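Local coordinates for protein TlmII (Streptoalloteichus hindustanus, PDB 4HVM) that takes part in tallysomycin biosynthesis as a condensation-domain protein of the nonribosomal peptide synthetase type, and may bind phosphopantetheine, at residues S149-M152 and V153-A156. Residues are numbered along the deposited sequence; the frame is centred on the assembly and turned at random.
Sequences SRYM and VLGA
Tyr151 and Leu154, three residues apart on helix 147-161, make the one apolar side-chain contact between 149-152 and 153-156. The tyrosine ring and the leucine fork pass each other at a slant, Tyr151 CD1 lying 4.2 Å from Leu154 CD1, a loose touch. Both carry CG opposite their own carbonyl carbon (chi1 -75° and -71°), which sends the two groups off the same flank of the helix, onto Leu41 of strand 36-44. Leu154 also touches Leu136 and Val138 of strand 133-141, while the Tyr151 hydroxyl is hydrogen-bonded to Glu391.

Four successive i to i+4 backbone bonds join the segments, a worked example of the alpha-helical pattern: Val153 N to Ser149 O (2.9 Å), Leu154 N to Arg150 O (3.1 Å), Gly155 N to Tyr151 O (2.8 Å) and Ala156 N to Met152 O (2.9 Å). Val153 CG2 and Leu154 CG also come near the carbonyl oxygens of Ser149 and Arg150.

Selenomethionine Met152, bent at its last torsion (chi3 71°), leads toward Tyr170 and Val293, and Ala156 also meets Tyr170. Ser149 OG is hydrogen-bonded to Asp146 and to the backbone N of Gly294. The Arg150 side chain lies about 4 Å from a sulfate ion, probably from the crystallisation liquor, which may offset part of its charge; the guanidinium of Arg39 is also close to that of Arg150. Backbone bonding thus holds these two turns together, whereas their side chains mostly pack outward, against strands 36-44 and 133-141 and nearby loops of the condensation fold.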
loop_
_atom_site.group_PDB
_atom_site.type_symbol
_atom_site.label_atom_id
_atom_site.label_comp_id
_atom_site.label_asym_id
_atom_site.label_seq_id
_atom_site.Cartn_x
_atom_site.Cartn_y
_atom_site.Cartn_z
ATOM N N SER A 149 -2.168 3.753 -8.096
ATOM C CA SER A 149 -1.846 3.591 -9.513
ATOM C C SER A 149 -2.370 2.283 -10.100
ATOM O O SER A 149 -2.665 2.210 -11.294
ATOM C CB SER A 149 -0.335 3.697 -9.739
ATOM O OG SER A 149 0.136 5.000 -9.422
ATOM N N ARG A 150 -2.488 1.256 -9.263
ATOM C CA ARG A 150 -2.989 -0.036 -9.718
ATOM C C ARG A 150 -4.419 0.083 -10.230
ATOM O O ARG A 150 -4.762 -0.472 -11.271
ATOM C CB ARG A 150 -2.912 -1.083 -8.605
ATOM C CG ARG A 150 -1.514 -1.330 -8.068
ATOM C CD ARG A 150 -1.493 -2.534 -7.136
ATOM N NE ARG A 150 -0.449 -2.423 -6.123
ATOM C CZ ARG A 150 -0.669 -2.083 -4.856
ATOM N NH1 ARG A 150 -1.902 -1.836 -4.435
ATOM N NH2 ARG A 150 0.346 -2.002 -4.008
ATOM N N TYR A 151 -5.249 0.816 -9.499
ATOM C CA TYR A 151 -6.635 1.012 -9.905
ATOM C C TYR A 151 -6.765 2.055 -11.014
ATOM O O TYR A 151 -7.727 2.036 -11.784
ATOM C CB TYR A 151 -7.494 1.389 -8.701
ATOM C CG TYR A 151 -7.800 0.223 -7.796
ATOM C CD1 TYR A 151 -8.575 -0.834 -8.245
ATOM C CD2 TYR A 151 -7.325 0.179 -6.493
ATOM C CE1 TYR A 151 -8.864 -1.905 -7.428
ATOM C CE2 TYR A 151 -7.612 -0.890 -5.664
ATOM C CZ TYR A 151 -8.383 -1.929 -6.138
ATOM O OH TYR A 151 -8.673 -2.996 -5.321
HETATM N N MSE A 152 -5.800 2.967 -11.089
HETATM C CA MSE A 152 -5.749 3.929 -12.184
HETATM C C MSE A 152 -5.556 3.177 -13.494
HETATM O O MSE A 152 -6.269 3.409 -14.473
HETATM C CB MSE A 152 -4.609 4.932 -11.986
HETATM C CG MSE A 152 -4.776 5.843 -10.781
HETATM SE SE MSE A 152 -3.443 7.267 -10.717
HETATM C CE MSE A 152 -4.106 8.315 -12.215
ATOM N N VAL A 153 -4.594 2.258 -13.492
ATOM C CA VAL A 153 -4.295 1.454 -14.670
ATOM C C VAL A 153 -5.477 0.569 -15.045
ATOM O O VAL A 153 -5.860 0.502 -16.213
ATOM C CB VAL A 153 -3.042 0.575 -14.456
ATOM C CG1 VAL A 153 -2.858 -0.392 -15.617
ATOM C CG2 VAL A 153 -1.811 1.443 -14.292
ATOM N N LEU A 154 -6.055 -0.102 -14.052
ATOM C CA LEU A 154 -7.212 -0.964 -14.278
ATOM C C LEU A 154 -8.399 -0.168 -14.809
ATOM O O LEU A 154 -9.128 -0.636 -15.685
ATOM C CB LEU A 154 -7.606 -1.695 -12.992
ATOM C CG LEU A 154 -6.666 -2.802 -12.510
ATOM C CD1 LEU A 154 -7.165 -3.409 -11.208
ATOM C CD2 LEU A 154 -6.516 -3.872 -13.575
ATOM N N GLY A 155 -8.588 1.032 -14.273
ATOM C CA GLY A 155 -9.654 1.905 -14.728
ATOM C C GLY A 155 -9.417 2.373 -16.149
ATOM O O GLY A 155 -10.354 2.488 -16.941
ATOM N N ALA A 156 -8.156 2.637 -16.474
ATOM C CA ALA A 156 -7.783 3.108 -17.804
ATOM C C ALA A 156 -8.069 2.067 -18.885
ATOM O O ALA A 156 -8.404 2.415 -20.019
ATOM C CB ALA A 156 -6.315 3.509 -17.831
#